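Side-chain contacts in carbohydrate-binding protein (Flavonifractor plautii, PDB 6N1B), which probably removes the acetyl group from the N-acetylgalactosamine of blood group A antigens, a step in converting A-type to O-type sugars: residues 57-62 against 67-72; 121-126 against 130-135. All blocks are in the same frame, centred on the assembly; numbering follows the deposited sequence.

Interaction 1 of 2, residues 57-62 against 67-72; sequences VVVLEE and YRYWAV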
# COMPACT_ATOMS: atom_id res chain seq x y z
N VAL A 57 4.74 0.65 4.11
CA VAL A 57 5.89 0.83 4.96
C VAL A 57 6.01 -0.34 5.93
O VAL A 57 4.99 -0.84 6.43
CB VAL A 57 5.71 2.15 5.75
CG1 VAL A 57 6.85 2.39 6.72
CG2 VAL A 57 5.69 3.33 4.78
N VAL A 58 7.24 -0.80 6.15
CA VAL A 58 7.59 -1.80 7.14
C VAL A 58 8.44 -1.10 8.23
O VAL A 58 9.43 -0.49 7.89
CB VAL A 58 8.37 -2.97 6.52
CG1 VAL A 58 8.81 -3.93 7.63
CG2 VAL A 58 7.57 -3.72 5.44
N VAL A 59 7.93 -1.18 9.45
CA VAL A 59 8.65 -0.62 10.61
C VAL A 59 9.16 -1.76 11.49
O VAL A 59 8.34 -2.52 11.99
CB VAL A 59 7.76 0.35 11.46
CG1 VAL A 59 8.61 1.01 12.56
CG2 VAL A 59 7.14 1.38 10.54
N LEU A 60 10.44 -1.84 11.74
CA LEU A 60 11.05 -2.91 12.52
C LEU A 60 11.60 -2.37 13.84
O LEU A 60 12.00 -1.24 13.91
CB LEU A 60 12.21 -3.44 11.69
CG LEU A 60 11.92 -3.94 10.35
CD1 LEU A 60 13.22 -4.27 9.58
CD2 LEU A 60 10.97 -5.15 10.31
N GLU A 61 11.73 -3.33 14.77
CA GLU A 61 12.24 -3.13 16.05
C GLU A 61 13.76 -2.87 16.09
O GLU A 61 14.35 -2.09 16.89
CB GLU A 61 11.85 -4.47 16.91
CG GLU A 61 10.76 -5.36 16.24
CD GLU A 61 11.28 -6.13 14.98
OE1 GLU A 61 12.51 -6.62 15.05
OE2 GLU A 61 10.49 -6.25 13.99
N GLU A 62 14.40 -3.54 15.17
CA GLU A 62 15.86 -3.52 15.00
C GLU A 62 16.15 -3.35 13.55
O GLU A 62 15.39 -3.76 12.66
CB GLU A 62 16.40 -4.85 15.49
CG GLU A 62 16.23 -5.14 16.98
CD GLU A 62 16.51 -6.58 17.32
OE1 GLU A 62 16.92 -7.35 16.50
OE2 GLU A 62 16.25 -6.85 18.49
N TYR A 67 18.71 -0.10 8.38
CA TYR A 67 17.57 0.81 8.59
C TYR A 67 16.37 0.11 9.26
O TYR A 67 16.09 -1.07 8.89
CB TYR A 67 17.07 1.39 7.25
CG TYR A 67 18.10 2.20 6.52
CD1 TYR A 67 18.27 3.53 6.89
CD2 TYR A 67 18.87 1.68 5.53
CE1 TYR A 67 19.29 4.26 6.28
CE2 TYR A 67 19.81 2.46 4.81
CZ TYR A 67 20.01 3.75 5.21
OH TYR A 67 20.97 4.51 4.57
N ARG A 68 15.68 0.78 10.13
CA ARG A 68 14.51 0.23 10.77
C ARG A 68 13.23 0.46 9.93
O ARG A 68 12.21 -0.21 10.19
CB ARG A 68 14.24 0.88 12.18
CG ARG A 68 15.29 0.45 13.17
CD ARG A 68 14.85 1.01 14.57
NE ARG A 68 15.95 1.07 15.51
CZ ARG A 68 15.74 1.34 16.82
NH1 ARG A 68 14.48 1.51 17.30
NH2 ARG A 68 16.81 1.49 17.59
N TYR A 69 13.25 1.37 8.93
CA TYR A 69 12.08 1.63 8.09
C TYR A 69 12.44 1.29 6.68
O TYR A 69 13.45 1.74 6.09
CB TYR A 69 11.68 3.07 8.11
CG TYR A 69 11.32 3.64 9.45
CD1 TYR A 69 12.27 4.05 10.38
CD2 TYR A 69 9.98 3.93 9.84
CE1 TYR A 69 11.94 4.68 11.57
CE2 TYR A 69 9.62 4.56 10.97
CZ TYR A 69 10.61 4.94 11.85
OH TYR A 69 10.26 5.63 13.00
N TRP A 70 11.54 0.51 6.03
CA TRP A 70 11.66 0.13 4.60
C TRP A 70 10.33 0.42 3.94
O TRP A 70 9.29 0.09 4.58
CB TRP A 70 12.04 -1.33 4.44
CG TRP A 70 13.49 -1.53 4.83
CD1 TRP A 70 14.04 -1.63 6.09
CD2 TRP A 70 14.59 -1.50 3.90
NE1 TRP A 70 15.40 -1.64 5.98
CE2 TRP A 70 15.78 -1.60 4.67
CE3 TRP A 70 14.70 -1.43 2.52
CZ2 TRP A 70 17.06 -1.58 4.07
CZ3 TRP A 70 15.96 -1.47 1.93
CH2 TRP A 70 17.10 -1.54 2.70
N ALA A 71 10.32 0.98 2.74
CA ALA A 71 9.08 1.23 2.06
C ALA A 71 9.19 0.76 0.62
O ALA A 71 10.20 0.97 -0.05
CB ALA A 71 8.66 2.70 2.15
N VAL A 72 8.07 0.22 0.13
CA VAL A 72 7.87 0.04 -1.32
C VAL A 72 6.78 1.02 -1.77
O VAL A 72 5.91 1.38 -0.96
CB VAL A 72 7.52 -1.43 -1.63
CG1 VAL A 72 6.14 -1.85 -1.05
CG2 VAL A 72 7.62 -1.74 -3.17
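Val59 and Tyr69 lie side by side and point the same way, the valine's two methyls against one flank of the phenol. CG2 of Val59 approaches the ring obliquely, 3.9 Å from Tyr69 CD2, and CG1 of Val59 lies 4.0 Å from Tyr69 CE2. Tyr69 has CG anti to its own carbonyl carbon (chi1 -59°), which sets the ring beside the valine; its hydroxyl runs on to a hydrogen bond with Arg353. Further along the same face, Val57 CG2 rests 4.0 Å from the methyl CB of Ala71.

Val58 and Trp70 project from the other face. Here the indole is held by its own strand: Trp70 NE1 donates to Tyr67 O at 3.0 Å, with the oxygen close to the ring plane but the donor well above the carbonyl plane. This helps fix the ring's rotation, and Leu60 slants in towards it, CD1 4.5 Å from Trp70 CD1. Between the faces, the Val58–Trp70 pair carries two backbone bonds, one of them short and almost straight (Val58 N to Trp70 O, 2.7 Å, 176°); Leu60 N adds a third to Arg68 O, 2.9 Å away.

Where both strands turn a corner, Arg68 stretches out from CG to NE past Glu61 and Glu62. Glu61 O sits over one face of its guanidinium, offset toward the rim and 3.6 Å from Arg68 NH1, so it is met by the flat face and not by an N-H in the plane. Arg68 also touches a crystal neighbour, so its pose may owe something to the lattice.

Two consecutive antiparallel strands paired like this, with strand 87-91 beyond them, are consistent with one blade of a five-bladed beta-propeller.

Interaction 2 of 2, residues 121-126 against 130-135; sequences ADMVYN and DAMMAY. With CA (calcium ion), chain D.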
# COMPACT_ATOMS: atom_id res chain seq x y z
N ALA A 121 1.86 -1.93 -4.67
CA ALA A 121 2.86 -2.68 -3.94
C ALA A 121 2.50 -2.79 -2.45
O ALA A 121 2.00 -1.89 -1.81
CB ALA A 121 4.21 -2.10 -4.11
N ASP A 122 2.92 -3.91 -1.85
CA ASP A 122 2.81 -4.18 -0.39
C ASP A 122 3.92 -5.11 0.02
O ASP A 122 4.22 -6.05 -0.75
CB ASP A 122 1.42 -4.79 -0.10
CG ASP A 122 1.12 -5.04 1.37
OD1 ASP A 122 0.58 -4.12 2.14
OD2 ASP A 122 1.46 -6.18 1.82
N MET A 123 4.59 -4.82 1.14
CA MET A 123 5.82 -5.55 1.52
C MET A 123 5.69 -6.00 2.97
O MET A 123 5.22 -5.29 3.86
CB MET A 123 6.99 -4.61 1.32
CG MET A 123 8.38 -5.16 1.66
SD MET A 123 9.71 -4.19 1.01
CE MET A 123 9.57 -2.74 2.02
N VAL A 124 6.21 -7.22 3.16
CA VAL A 124 6.26 -7.89 4.47
C VAL A 124 7.68 -8.26 4.85
O VAL A 124 8.41 -8.74 4.01
CB VAL A 124 5.40 -9.16 4.39
CG1 VAL A 124 5.22 -9.84 5.76
CG2 VAL A 124 4.07 -8.85 3.90
N TYR A 125 8.01 -8.09 6.12
CA TYR A 125 9.22 -8.68 6.69
C TYR A 125 8.96 -10.11 7.12
O TYR A 125 8.01 -10.38 7.86
CB TYR A 125 9.69 -7.88 7.89
CG TYR A 125 10.92 -8.47 8.55
CD1 TYR A 125 12.10 -8.54 7.86
CD2 TYR A 125 10.85 -8.99 9.80
CE1 TYR A 125 13.23 -9.07 8.39
CE2 TYR A 125 11.99 -9.53 10.42
CZ TYR A 125 13.18 -9.61 9.72
OH TYR A 125 14.28 -10.22 10.32
N ASN A 126 9.75 -11.02 6.59
CA ASN A 126 9.68 -12.45 6.91
C ASN A 126 10.83 -12.72 7.95
O ASN A 126 11.98 -12.74 7.59
CB ASN A 126 9.89 -13.28 5.65
CG ASN A 126 9.68 -14.75 5.90
OD1 ASN A 126 10.21 -15.27 6.87
ND2 ASN A 126 9.03 -15.45 4.95
N ASP A 130 14.68 -13.72 7.55
CA ASP A 130 15.26 -12.41 7.71
C ASP A 130 15.33 -11.68 6.32
O ASP A 130 16.40 -11.26 5.86
CB ASP A 130 16.62 -12.54 8.34
CG ASP A 130 17.22 -11.20 8.72
OD1 ASP A 130 16.52 -10.24 9.07
OD2 ASP A 130 18.53 -11.18 8.82
N ALA A 131 14.20 -11.62 5.68
CA ALA A 131 14.10 -11.18 4.27
C ALA A 131 12.82 -10.37 4.09
O ALA A 131 11.84 -10.64 4.81
CB ALA A 131 14.07 -12.36 3.31
N MET A 132 12.83 -9.40 3.20
CA MET A 132 11.62 -8.71 2.76
C MET A 132 11.03 -9.38 1.55
O MET A 132 11.70 -9.85 0.64
CB MET A 132 11.97 -7.23 2.39
CG MET A 132 12.44 -6.36 3.59
SD MET A 132 11.14 -6.03 4.76
CE MET A 132 12.14 -5.09 5.93
N MET A 133 9.66 -9.36 1.57
CA MET A 133 8.85 -9.93 0.48
C MET A 133 7.97 -8.77 -0.09
O MET A 133 7.13 -8.29 0.62
CB MET A 133 7.96 -11.03 1.03
CG MET A 133 8.70 -12.16 1.75
SD MET A 133 7.62 -13.41 2.48
CE MET A 133 7.12 -14.33 1.03
N ALA A 134 8.33 -8.34 -1.32
CA ALA A 134 7.65 -7.22 -1.91
C ALA A 134 6.68 -7.76 -3.03
O ALA A 134 7.14 -8.36 -4.02
CB ALA A 134 8.66 -6.26 -2.56
N TYR A 135 5.39 -7.54 -2.80
CA TYR A 135 4.33 -7.95 -3.72
C TYR A 135 3.86 -6.77 -4.54
O TYR A 135 3.90 -5.61 -4.06
CB TYR A 135 3.14 -8.48 -2.90
CG TYR A 135 3.44 -9.74 -2.10
CD1 TYR A 135 3.94 -9.67 -0.81
CD2 TYR A 135 3.13 -11.00 -2.59
CE1 TYR A 135 4.16 -10.82 -0.10
CE2 TYR A 135 3.34 -12.16 -1.88
CZ TYR A 135 3.81 -12.05 -0.58
OH TYR A 135 4.04 -13.17 0.18
CA CA D . 1.38 -3.48 4.36
O HOH W 1 2.56 -5.62 4.21
O HOH W 2 3.88 -3.32 5.56
O HOH W 3 1.38 -2.19 6.31
O HOH W 4 0.11 -5.28 5.32
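Tyr125 and Asp130 make the polar side-chain link: the phenol OH donates to Asp130 OD1 at 2.6 Å, reaching it on the anti side and 30° out of the carboxylate plane, with ring and carboxylate 86° apart. A second, weak polar contact runs from Asn126 ND2 to Met133 SD (3.5 Å), nearly straight; Asn126 OD1 meanwhile accepts from Tyr129 N.

Paired backbone bonds join Asp122–Tyr135, Val124–Met133 and Asn126–Ala131; at the turn end Asp130 and Ala131 both face Asn126, a G1 beta bulge.

Sulfur dominates the apolar packing. Met132, bent at chi2 (-69°), brings its SD to the edge of the Tyr125 ring, a Met-aromatic contact 5.4 Å from SD to the ring centroid. Met123 SD comes within 4.0 Å of Met132 CB.

On the opposite face, Asp122 binds calcium through OD1 at 2.4 Å, alongside Asp56 and Asp274, and Arg336 also hydrogen-bonds this oxygen. One calcium-bound water lies 2.7 Å from both Asp122 OD2 and Met123 O; another donates to Met123 O. The main-chain carbonyl of Met123 therefore takes part in the metal's second shell.

Around the hairpin, strand 148-155 continues the sheet beyond 131-140 and packs on Met133 and Tyr135. Strands 52-60 and 67-75 press on Met123 and Met132 from the other face, Trp161 covers Met123, Met132 and Ala134, and Trp64 meets the Tyr125 ring edge-to-face.

In the fold
Interactions 1 and 2 pair strands of two successive sheets, with centres about 10 Å apart, and they pack directly on each other. Val58 CG2 comes 3.2 Å from Met123 O, and Val72 CG2 lies 3.6 Å from Ala121 CB. Trp70 joins in, its CB 3.7 Å from Met123 CE. Both contacts approach the calcium held by Asp56, Asp122 and Asp274: interaction 2 supplies Asp122, while the Val58 side chain of interaction 1 is about 6 Å from the ion. Another calcium, probably the one bound by Asp120 and His272, lies about 9 Å from the Ala121 side chain, and neighbouring His117 and Cys119 line the glycan pocket.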